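Local coordinates for uncharacterized protein (Legionella longbeachae NSW150, PDB 4JZA) that probably removes the 3-phosphate from phosphatidylinositol 3-phosphate, acting as a phosphoinositide phosphatase in the encounter of the pathogen with its host, at residues 170-173 with 174-177; 285-289 with 290-294; 311-315 with 316-320; 448-451 with 452-456. All blocks are in the same frame, centred on the assembly; numbering follows the deposited sequence.

Interaction 1 of 4, residues 170-173 with 174-177; sequences YYDQ and LLDE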
loop_
_atom_site.group_PDB
_atom_site.type_symbol
_atom_site.label_atom_id
_atom_site.label_comp_id
_atom_site.label_asym_id
_atom_site.label_seq_id
_atom_site.Cartn_x
_atom_site.Cartn_y
_atom_site.Cartn_z
ATOM N N TYR A 170 -1.164 4.970 17.695
ATOM C CA TYR A 170 0.128 5.373 18.280
ATOM C C TYR A 170 0.251 5.014 19.759
ATOM O O TYR A 170 -0.732 4.829 20.435
ATOM C CB TYR A 170 0.386 6.865 18.090
ATOM C CG TYR A 170 -0.763 7.738 18.479
ATOM C CD1 TYR A 170 -1.005 8.043 19.787
ATOM C CD2 TYR A 170 -1.582 8.290 17.509
ATOM C CE1 TYR A 170 -2.071 8.866 20.145
ATOM C CE2 TYR A 170 -2.643 9.092 17.842
ATOM C CZ TYR A 170 -2.884 9.379 19.164
ATOM O OH TYR A 170 -3.942 10.174 19.482
ATOM N N TYR A 171 1.487 4.911 20.222
ATOM C CA TYR A 171 1.829 4.655 21.601
ATOM C C TYR A 171 3.053 5.527 21.927
ATOM O O TYR A 171 3.770 5.978 21.017
ATOM C CB TYR A 171 2.111 3.165 21.807
ATOM C CG TYR A 171 3.081 2.559 20.838
ATOM C CD1 TYR A 171 2.662 2.165 19.590
ATOM C CD2 TYR A 171 4.443 2.379 21.156
ATOM C CE1 TYR A 171 3.538 1.608 18.680
ATOM C CE2 TYR A 171 5.330 1.816 20.218
ATOM C CZ TYR A 171 4.850 1.437 18.990
ATOM O OH TYR A 171 5.639 0.886 18.019
ATOM N N ASP A 172 3.274 5.788 23.209
ATOM C CA ASP A 172 4.248 6.812 23.645
ATOM C C ASP A 172 5.664 6.646 23.061
ATOM O O ASP A 172 6.272 7.624 22.583
ATOM C CB ASP A 172 4.344 6.830 25.172
ATOM C CG ASP A 172 3.104 7.423 25.839
ATOM O OD1 ASP A 172 2.207 7.965 25.144
ATOM O OD2 ASP A 172 3.037 7.324 27.088
ATOM N N GLN A 173 6.185 5.419 23.091
ATOM C CA GLN A 173 7.492 5.165 22.526
ATOM C C GLN A 173 7.583 5.707 21.099
ATOM O O GLN A 173 8.502 6.437 20.753
ATOM C CB GLN A 173 7.877 3.686 22.598
ATOM C CG GLN A 173 9.280 3.536 22.069
ATOM C CD GLN A 173 9.932 2.165 22.201
ATOM O OE1 GLN A 173 11.078 2.077 22.198
ATOM N NE2 GLN A 173 9.250 1.148 22.201
ATOM N N LEU A 174 6.610 5.376 20.274
ATOM C CA LEU A 174 6.652 5.776 18.890
ATOM C C LEU A 174 6.567 7.272 18.786
ATOM O O LEU A 174 7.223 7.879 17.942
ATOM C CB LEU A 174 5.511 5.152 18.079
ATOM C CG LEU A 174 5.576 5.514 16.574
ATOM C CD1 LEU A 174 6.471 4.536 15.846
ATOM C CD2 LEU A 174 4.210 5.526 15.930
ATOM N N LEU A 175 5.740 7.886 19.611
ATOM C CA LEU A 175 5.624 9.355 19.545
ATOM C C LEU A 175 6.962 9.997 19.821
ATOM O O LEU A 175 7.299 11.003 19.178
ATOM C CB LEU A 175 4.572 9.897 20.527
ATOM C CG LEU A 175 3.156 9.399 20.282
ATOM C CD1 LEU A 175 2.176 10.067 21.208
ATOM C CD2 LEU A 175 2.771 9.697 18.850
ATOM N N ASP A 176 7.720 9.408 20.758
ATOM C CA ASP A 176 9.032 9.925 21.118
ATOM C C ASP A 176 10.008 9.775 19.984
ATOM O O ASP A 176 10.741 10.717 19.645
ATOM C CB ASP A 176 9.590 9.207 22.349
ATOM C CG ASP A 176 8.821 9.542 23.621
ATOM O OD1 ASP A 176 8.190 10.643 23.723
ATOM O OD2 ASP A 176 8.836 8.667 24.509
ATOM N N GLU A 177 9.995 8.595 19.371
ATOM C CA GLU A 177 10.779 8.381 18.163
ATOM C C GLU A 177 10.410 9.346 17.020
ATOM O O GLU A 177 11.288 9.825 16.321
ATOM C CB GLU A 177 10.653 6.946 17.717
ATOM C CG GLU A 177 11.274 5.933 18.676
ATOM C CD GLU A 177 10.761 4.531 18.426
ATOM O OE1 GLU A 177 9.752 4.345 17.701
ATOM O OE2 GLU A 177 11.360 3.594 18.956
#

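Interaction 2 of 4, residues 285-289 with 290-294; sequences KKFLT and GDIKW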
loop_
_atom_site.group_PDB
_atom_site.type_symbol
_atom_site.label_atom_id
_atom_site.label_comp_id
_atom_site.label_asym_id
_atom_site.label_seq_id
_atom_site.Cartn_x
_atom_site.Cartn_y
_atom_site.Cartn_z
ATOM N N LYS A 285 36.118 -6.549 11.456
ATOM C CA LYS A 285 37.397 -5.830 11.732
ATOM C C LYS A 285 37.967 -5.280 10.444
ATOM O O LYS A 285 38.358 -4.116 10.377
ATOM C CB LYS A 285 38.447 -6.761 12.393
ATOM C CG LYS A 285 39.749 -6.106 12.880
ATOM C CD LYS A 285 40.928 -7.080 12.758
ATOM C CE LYS A 285 42.162 -6.759 13.630
ATOM N NZ LYS A 285 41.863 -6.192 14.976
ATOM N N LYS A 286 37.988 -6.137 9.426
ATOM C CA LYS A 286 38.500 -5.783 8.120
ATOM C C LYS A 286 37.596 -4.761 7.444
ATOM O O LYS A 286 38.082 -3.834 6.814
ATOM C CB LYS A 286 38.643 -7.031 7.251
ATOM C CG LYS A 286 39.850 -7.032 6.327
ATOM C CD LYS A 286 39.522 -6.574 4.902
ATOM C CE LYS A 286 38.734 -7.614 4.106
ATOM N NZ LYS A 286 39.533 -8.831 3.783
ATOM N N PHE A 287 36.285 -4.912 7.589
ATOM C CA PHE A 287 35.356 -3.952 6.994
ATOM C C PHE A 287 35.590 -2.534 7.520
ATOM O O PHE A 287 35.663 -1.571 6.753
ATOM C CB PHE A 287 33.922 -4.361 7.302
ATOM C CG PHE A 287 32.878 -3.358 6.855
ATOM C CD1 PHE A 287 32.512 -3.278 5.538
ATOM C CD2 PHE A 287 32.248 -2.503 7.779
ATOM C CE1 PHE A 287 31.542 -2.368 5.135
ATOM C CE2 PHE A 287 31.289 -1.590 7.384
ATOM C CZ PHE A 287 30.922 -1.529 6.061
ATOM N N LEU A 288 35.732 -2.427 8.840
ATOM C CA LEU A 288 35.771 -1.133 9.512
ATOM C C LEU A 288 36.901 -0.273 9.045
ATOM O O LEU A 288 36.757 0.920 8.931
ATOM C CB LEU A 288 35.880 -1.325 11.027
ATOM C CG LEU A 288 34.623 -1.835 11.716
ATOM C CD1 LEU A 288 34.879 -2.107 13.214
ATOM C CD2 LEU A 288 33.477 -0.862 11.517
ATOM N N THR A 289 38.063 -0.869 8.843
ATOM C CA THR A 289 39.264 -0.111 8.435
ATOM C C THR A 289 39.434 -0.184 6.959
ATOM O O THR A 289 40.425 0.234 6.461
ATOM C CB THR A 289 40.545 -0.681 9.081
ATOM O OG1 THR A 289 40.524 -2.108 8.950
ATOM C CG2 THR A 289 40.632 -0.309 10.581
ATOM N N GLY A 290 38.475 -0.762 6.261
ATOM C CA GLY A 290 38.531 -0.879 4.812
ATOM C C GLY A 290 38.054 0.385 4.129
ATOM O O GLY A 290 38.041 1.457 4.714
ATOM N N ASP A 291 37.630 0.242 2.879
ATOM C CA ASP A 291 37.325 1.406 2.018
ATOM C C ASP A 291 36.071 2.177 2.438
ATOM O O ASP A 291 35.916 3.346 2.142
ATOM C CB ASP A 291 37.211 0.956 0.550
ATOM C CG ASP A 291 38.594 0.577 -0.071
ATOM O OD1 ASP A 291 39.603 1.298 0.200
ATOM O OD2 ASP A 291 38.663 -0.437 -0.815
ATOM N N ILE A 292 35.205 1.529 3.199
ATOM C CA ILE A 292 33.993 2.166 3.661
ATOM C C ILE A 292 34.288 3.423 4.485
ATOM O O ILE A 292 33.461 4.330 4.574
ATOM C CB ILE A 292 33.139 1.148 4.451
ATOM C CG1 ILE A 292 31.656 1.520 4.368
ATOM C CG2 ILE A 292 33.649 0.943 5.871
ATOM C CD1 ILE A 292 31.015 1.064 3.069
ATOM N N LYS A 293 35.478 3.462 5.080
ATOM C CA LYS A 293 35.799 4.442 6.116
ATOM C C LYS A 293 35.764 5.845 5.596
ATOM O O LYS A 293 35.437 6.745 6.307
ATOM C CB LYS A 293 37.163 4.143 6.752
ATOM C CG LYS A 293 38.343 4.398 5.842
ATOM C CD LYS A 293 39.564 3.588 6.253
ATOM C CE LYS A 293 40.634 3.580 5.163
ATOM N NZ LYS A 293 41.847 2.843 5.606
ATOM N N TRP A 294 36.104 6.004 4.334
ATOM C CA TRP A 294 36.075 7.301 3.676
ATOM C C TRP A 294 34.691 7.876 3.740
ATOM O O TRP A 294 34.511 9.074 3.781
ATOM C CB TRP A 294 36.482 7.147 2.206
ATOM C CG TRP A 294 37.938 6.988 2.079
ATOM C CD1 TRP A 294 38.630 5.821 1.969
ATOM C CD2 TRP A 294 38.910 8.035 2.138
ATOM N NE1 TRP A 294 39.962 6.076 1.930
ATOM C CE2 TRP A 294 40.169 7.424 2.032
ATOM C CE3 TRP A 294 38.832 9.429 2.268
ATOM C CZ2 TRP A 294 41.362 8.147 2.014
ATOM C CZ3 TRP A 294 40.011 10.162 2.249
ATOM C CH2 TRP A 294 41.277 9.512 2.136
HETATM O O HOH W 1 35.296 -1.102 3.733
#

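Interaction 3 of 4, residues 311-315 with 316-320; sequences WVLSE and HQQFF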
loop_
_atom_site.group_PDB
_atom_site.type_symbol
_atom_site.label_atom_id
_atom_site.label_comp_id
_atom_site.label_asym_id
_atom_site.label_seq_id
_atom_site.Cartn_x
_atom_site.Cartn_y
_atom_site.Cartn_z
ATOM N N TRP A 311 15.389 3.218 10.021
ATOM C CA TRP A 311 16.481 3.105 9.030
ATOM C C TRP A 311 16.224 2.092 7.903
ATOM O O TRP A 311 16.809 2.185 6.846
ATOM C CB TRP A 311 17.829 2.788 9.714
ATOM C CG TRP A 311 18.332 3.856 10.680
ATOM C CD1 TRP A 311 18.550 3.698 11.998
ATOM C CD2 TRP A 311 18.669 5.220 10.378
ATOM N NE1 TRP A 311 18.990 4.875 12.544
ATOM C CE2 TRP A 311 19.082 5.820 11.562
ATOM C CE3 TRP A 311 18.688 5.976 9.211
ATOM C CZ2 TRP A 311 19.479 7.139 11.629
ATOM C CZ3 TRP A 311 19.098 7.299 9.280
ATOM C CH2 TRP A 311 19.500 7.856 10.464
ATOM N N VAL A 312 15.378 1.108 8.130
ATOM C CA VAL A 312 15.048 0.151 7.066
ATOM C C VAL A 312 14.002 0.698 6.056
ATOM O O VAL A 312 13.815 0.146 4.946
ATOM C CB VAL A 312 14.622 -1.205 7.643
ATOM C CG1 VAL A 312 15.739 -1.776 8.499
ATOM C CG2 VAL A 312 13.351 -1.080 8.460
ATOM N N LEU A 313 13.335 1.788 6.408
ATOM C CA LEU A 313 12.417 2.366 5.468
ATOM C C LEU A 313 13.186 2.703 4.194
ATOM O O LEU A 313 14.331 3.056 4.261
ATOM C CB LEU A 313 11.768 3.625 6.037
ATOM C CG LEU A 313 10.798 3.435 7.187
ATOM C CD1 LEU A 313 10.272 4.774 7.619
ATOM C CD2 LEU A 313 9.655 2.540 6.779
ATOM N N SER A 314 12.552 2.532 3.032
ATOM C CA SER A 314 13.063 2.997 1.784
ATOM C C SER A 314 13.168 4.491 1.837
ATOM O O SER A 314 12.576 5.155 2.674
ATOM C CB SER A 314 12.108 2.631 0.666
ATOM O OG SER A 314 10.908 3.402 0.707
ATOM N N GLU A 315 13.910 5.046 0.913
ATOM C CA GLU A 315 14.134 6.455 0.964
ATOM C C GLU A 315 12.838 7.245 0.687
ATOM O O GLU A 315 12.576 8.289 1.273
ATOM C CB GLU A 315 15.226 6.835 -0.030
ATOM C CG GLU A 315 15.614 8.289 0.117
ATOM C CD GLU A 315 16.480 8.803 -1.005
ATOM O OE1 GLU A 315 17.563 9.327 -0.671
ATOM O OE2 GLU A 315 16.073 8.716 -2.191
ATOM N N HIS A 316 12.046 6.757 -0.239
ATOM C CA HIS A 316 10.793 7.414 -0.521
ATOM C C HIS A 316 9.852 7.388 0.698
ATOM O O HIS A 316 9.199 8.398 1.009
ATOM C CB HIS A 316 10.146 6.906 -1.841
ATOM C CG HIS A 316 9.769 5.463 -1.839
ATOM N ND1 HIS A 316 10.571 4.487 -2.382
ATOM C CD2 HIS A 316 8.677 4.830 -1.358
ATOM C CE1 HIS A 316 10.000 3.307 -2.226
ATOM N NE2 HIS A 316 8.848 3.486 -1.602
ATOM N N GLN A 317 9.806 6.270 1.417
ATOM C CA GLN A 317 8.936 6.228 2.573
ATOM C C GLN A 317 9.363 7.358 3.533
ATOM O O GLN A 317 8.525 8.015 4.131
ATOM C CB GLN A 317 9.003 4.858 3.290
ATOM C CG GLN A 317 8.297 3.723 2.568
ATOM C CD GLN A 317 6.982 3.279 3.181
ATOM O OE1 GLN A 317 6.679 3.481 4.372
ATOM N NE2 GLN A 317 6.204 2.648 2.366
ATOM N N GLN A 318 10.665 7.575 3.666
ATOM C CA GLN A 318 11.189 8.529 4.658
ATOM C C GLN A 318 10.770 9.941 4.288
ATOM O O GLN A 318 10.307 10.690 5.156
ATOM C CB GLN A 318 12.682 8.395 4.835
ATOM C CG GLN A 318 13.100 6.965 5.164
ATOM C CD GLN A 318 14.561 6.806 5.568
ATOM O OE1 GLN A 318 15.494 7.046 4.809
ATOM N NE2 GLN A 318 14.753 6.375 6.764
ATOM N N PHE A 319 10.838 10.264 3.003
ATOM C CA PHE A 319 10.355 11.556 2.546
ATOM C C PHE A 319 8.866 11.653 2.738
ATOM O O PHE A 319 8.381 12.711 3.080
ATOM C CB PHE A 319 10.675 11.828 1.079
ATOM C CG PHE A 319 12.078 12.315 0.827
ATOM C CD1 PHE A 319 12.448 13.612 1.151
ATOM C CD2 PHE A 319 13.006 11.498 0.210
ATOM C CE1 PHE A 319 13.712 14.087 0.878
ATOM C CE2 PHE A 319 14.282 11.962 -0.065
ATOM C CZ PHE A 319 14.630 13.266 0.257
ATOM N N PHE A 320 8.135 10.563 2.534
ATOM C CA PHE A 320 6.689 10.589 2.755
ATOM C C PHE A 320 6.431 10.813 4.240
ATOM O O PHE A 320 5.589 11.645 4.625
ATOM C CB PHE A 320 6.011 9.285 2.321
ATOM C CG PHE A 320 6.046 8.998 0.835
ATOM C CD1 PHE A 320 6.362 9.949 -0.084
ATOM C CD2 PHE A 320 5.714 7.738 0.376
ATOM C CE1 PHE A 320 6.370 9.641 -1.429
ATOM C CE2 PHE A 320 5.713 7.418 -0.951
ATOM C CZ PHE A 320 6.048 8.365 -1.864
#

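Interaction 4 of 4, residues 448-451 with 452-456; sequences ARSA and VERRK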
loop_
_atom_site.group_PDB
_atom_site.type_symbol
_atom_site.label_atom_id
_atom_site.label_comp_id
_atom_site.label_asym_id
_atom_site.label_seq_id
_atom_site.Cartn_x
_atom_site.Cartn_y
_atom_site.Cartn_z
ATOM N N ALA A 448 3.386 -14.192 14.910
ATOM C CA ALA A 448 2.385 -13.900 15.950
ATOM C C ALA A 448 2.463 -14.826 17.179
ATOM O O ALA A 448 2.237 -14.382 18.314
ATOM C CB ALA A 448 0.986 -13.906 15.352
ATOM N N ARG A 449 2.791 -16.093 16.936
ATOM C CA ARG A 449 3.028 -17.068 17.993
ATOM C C ARG A 449 4.150 -16.636 18.863
ATOM O O ARG A 449 4.032 -16.650 20.098
ATOM C CB ARG A 449 3.399 -18.411 17.390
ATOM C CG ARG A 449 2.236 -19.122 16.721
ATOM C CD ARG A 449 1.474 -19.968 17.728
ATOM N NE ARG A 449 0.115 -20.246 17.296
ATOM C CZ ARG A 449 -0.764 -20.930 18.013
ATOM N NH1 ARG A 449 -0.437 -21.388 19.213
ATOM N NH2 ARG A 449 -1.989 -21.113 17.542
ATOM N N SER A 450 5.257 -16.267 18.223
ATOM C CA SER A 450 6.436 -15.798 18.944
ATOM C C SER A 450 6.091 -14.598 19.813
ATOM O O SER A 450 6.466 -14.561 20.973
ATOM C CB SER A 450 7.547 -15.394 17.984
ATOM O OG SER A 450 8.008 -16.496 17.218
ATOM N N ALA A 451 5.365 -13.635 19.250
ATOM C CA ALA A 451 5.015 -12.424 19.969
ATOM C C ALA A 451 4.192 -12.678 21.212
ATOM O O ALA A 451 4.437 -12.064 22.248
ATOM C CB ALA A 451 4.270 -11.477 19.053
ATOM N N VAL A 452 3.211 -13.570 21.095
ATOM C CA VAL A 452 2.363 -13.959 22.220
ATOM C C VAL A 452 3.199 -14.680 23.261
ATOM O O VAL A 452 3.007 -14.437 24.428
ATOM C CB VAL A 452 1.170 -14.848 21.779
ATOM C CG1 VAL A 452 0.393 -15.423 22.966
ATOM C CG2 VAL A 452 0.225 -14.058 20.891
ATOM N N GLU A 453 4.106 -15.559 22.834
ATOM C CA GLU A 453 5.090 -16.181 23.750
ATOM C C GLU A 453 5.871 -15.156 24.562
ATOM O O GLU A 453 6.030 -15.326 25.745
ATOM C CB GLU A 453 6.110 -17.093 23.011
ATOM C CG GLU A 453 5.885 -18.603 23.137
ATOM C CD GLU A 453 6.023 -19.112 24.574
ATOM O OE1 GLU A 453 5.169 -19.913 25.069
ATOM O OE2 GLU A 453 6.994 -18.684 25.218
ATOM N N ARG A 454 6.362 -14.096 23.933
ATOM C CA ARG A 454 7.212 -13.121 24.631
ATOM C C ARG A 454 6.431 -12.314 25.644
ATOM O O ARG A 454 6.995 -11.803 26.613
ATOM C CB ARG A 454 7.889 -12.177 23.648
ATOM C CG ARG A 454 8.938 -12.832 22.761
ATOM C CD ARG A 454 9.589 -11.826 21.844
ATOM N NE ARG A 454 9.560 -12.358 20.495
ATOM C CZ ARG A 454 8.862 -11.843 19.478
ATOM N NH1 ARG A 454 8.154 -10.731 19.618
ATOM N NH2 ARG A 454 8.900 -12.431 18.292
ATOM N N ARG A 455 5.117 -12.275 25.434
ATOM C CA ARG A 455 4.198 -11.537 26.258
ATOM C C ARG A 455 3.581 -12.459 27.330
ATOM O O ARG A 455 2.785 -12.014 28.172
ATOM C CB ARG A 455 3.159 -10.849 25.342
ATOM C CG ARG A 455 1.894 -10.333 26.003
ATOM C CD ARG A 455 1.107 -9.359 25.157
ATOM N NE ARG A 455 1.573 -8.007 25.434
ATOM C CZ ARG A 455 0.948 -7.083 26.160
ATOM N NH1 ARG A 455 -0.219 -7.322 26.722
ATOM N NH2 ARG A 455 1.512 -5.890 26.302
ATOM N N LYS A 456 3.981 -13.726 27.363
ATOM C CA LYS A 456 3.396 -14.677 28.327
ATOM C C LYS A 456 3.458 -14.147 29.767
ATOM O O LYS A 456 2.481 -14.235 30.497
ATOM C CB LYS A 456 4.054 -16.064 28.239
ATOM C CG LYS A 456 3.046 -17.206 28.360
ATOM C CD LYS A 456 2.566 -17.721 27.000
ATOM C CE LYS A 456 1.037 -17.749 26.852
ATOM N NZ LYS A 456 0.549 -18.733 25.834
#

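Interaction 1 of 4, residues 170-173 with 174-177
Asp176 N donates to Asp172 O at 2.9 Å in the first turn of helix 172-183. Two further bonds of the same i to i+4 kind run beside it, Leu175 N to Tyr171 O at 3.1 Å and Glu177 N to Gln173 O at 3.0 Å. Tyr171 is the N-cap residue. Its CG sits between the backbone N and the carbonyl carbon (chi1 51°). This turns the ring back over the helix start, where Leu174 CB lies 4.0 Å from the ring centroid over one face, a CH-pi contact offset toward the rim. The two side chains cross at about a right angle. The ring hydroxyl is held by Pro346 O and Arg393 NH2. Tyr170 crosses Leu175 at a slant, its CB 3.8 Å from Leu175 CD2. Gln173 and Glu177 cross with their amide and carboxylate planes 35° apart, and Gln173 CG lies 3.7 Å from Glu177 OE2. The Glu177 carboxylate takes a hydrogen bond from Trp309 NE1 and a salt bridge from Arg393. Arg393 thus ties the start of the helix to helix 388-402, and the Asp172 carboxylate in its first turn would probably suit the helix dipole.

Interaction 2 of 4, residues 285-289 with 290-294
The end of helix 274-288 and the type I beta turn that follows it, Gly290 to Lys293, meet through Phe287 and Ile292. Ile292 CG2 stands over one face of the Phe287 ring, 3.9 Å from its centroid and offset toward the rim, a CH-pi contact. The other branch reaches the ring too, with Ile292 CG1 3.6 Å from Phe287 CZ. CG1 lies trans to the backbone N (chi1 -153°), and this lets both branches bear on the same ring.

Phe287 O carries the polar side of the contact. Gly290 N donates to it at 3.0 Å from well above the carbonyl plane, an i to i+3 bond. Water 1 donates to the same Phe287 O at 3.1 Å and accepts from Ile292 N at 2.7 Å, so it bridges the helix end to the turn. The turn itself is closed by Lys293 N to Gly290 O at 3.3 Å.

On the exposed side, Lys293 NZ donates to Thr289 O at 3.1 Å, again from above the carbonyl plane. Chi1 of 70° turns the Lys293 chain back toward the helix end, and it then runs extended to Thr289 O. Thr289 OG1 gives a weak bond to Lys285 O. Leu288 touches Phe204 and Phe221, and its carbonyl oxygen is bonded to Tyr214 OH, which seats the helix end on helices 198-206 and 214-234. The arrangement is that of a helix C-terminus closed by an i to i+3 bond and followed by a type I beta turn.

Interaction 3 of 4, residues 311-315 with 316-320
Ser314 and His316 face each other at the start of helix 315-325, with Ser314 OG 3.0 Å above the plane of the His316 ring and over its centre. Ser314 CB lies over the same ring, 4.0 Å from the centroid. With chi1 at 63°, His316 CG is flanked by its own N and C, which swings the imidazole back under the N-cap residue. Glu131 OE1 is hydrogen-bonded to His316 NE2, which would hold the rotation of the ring. Glu131 also bonds Gln317 NE2, while Gln317 OE1 is bonded to Tyr135 and Thr344.

Ser314 OG accepts from Gln317 N at 3.2 Å, with an N-H...O angle of 160°. Leu313 and Gln317 cross at about a right angle. Beside them Gln318 CG packs on Leu313 CB at 3.7 Å, and the Gln318 amide oxygen is bonded to Thr189 N.

Glu315 and Phe319 lie side by side and point the same way. Their carboxylate and ring planes are 69° apart, and Glu315 CG is 3.9 Å from Phe319 CE2. Lys188 makes a cation-pi contact with the Phe319 ring.

Backbone bonds complete the turn: Gln318 N donates to Ser314 O at 3.2 Å and Phe319 N to Glu315 O at 3.1 Å. The whole is a serine N-cap, with the cap oxygen bonded to the third residue of the helix.

Interaction 4 of 4, residues 448-451 with 452-456
Backbone hydrogen bonds join Ala448-Ala451 to the last turn of helix 441-454. Val452 N donates to Ala448 O at 3.1 Å, Glu453 N to Arg449 O at 2.9 Å and Arg454 N to Ser450 O at 3.0 Å. Arg455 N to Ala451 O, at 3.3 Å, is weak; Arg455 follows helix 441-454.

Packing against a flat group comes next. The Arg454 chain bends at chi3 (-130°) and folds its guanidinium back over the helix. One face of that group lies over Ala451 CA, 3.5 Å above the plane, and over Ser450 O, both offset toward the rim. Arg454 NH2 comes 3.3 Å from Ser450 CB.

Salt bridges hold both arginines. Arg454 NH1 makes one to Asp396 of helix 388-402, and Arg449 NH2 makes one to Asp483. The Arg454 guanidinium thus lies between its own helix and helix 388-402.

The buried Val452 touches Ile461 and Gln463. The chain then leaves the helix for strand 462-465. Strand 412-416, this helix and that strand, with the two strands parallel and adjacent in the sheet, form a beta-alpha-beta crossover.

How the interactions relate
The four contacts come in series along the chain and none touches another. Interactions 1 and 3 are the closest pair, about 18 Å apart centre to centre, and interactions 2 and 4 the farthest, at about 39 Å. Helix 388-402 relates interactions 1 and 4: Arg393 meets the first and Asp396 the second. Helix 198-206 relates interactions 2 and 3, since residues of both pack on it. Interactions 1, 2 and 3 fall between sheet strands 159-166 and 352-359, interaction 4 between two other strands of that sheet. Together they mark how helices between the sheet strands are seated in this probable phosphatase, interaction 2 far out and interaction 3 nearer the middle.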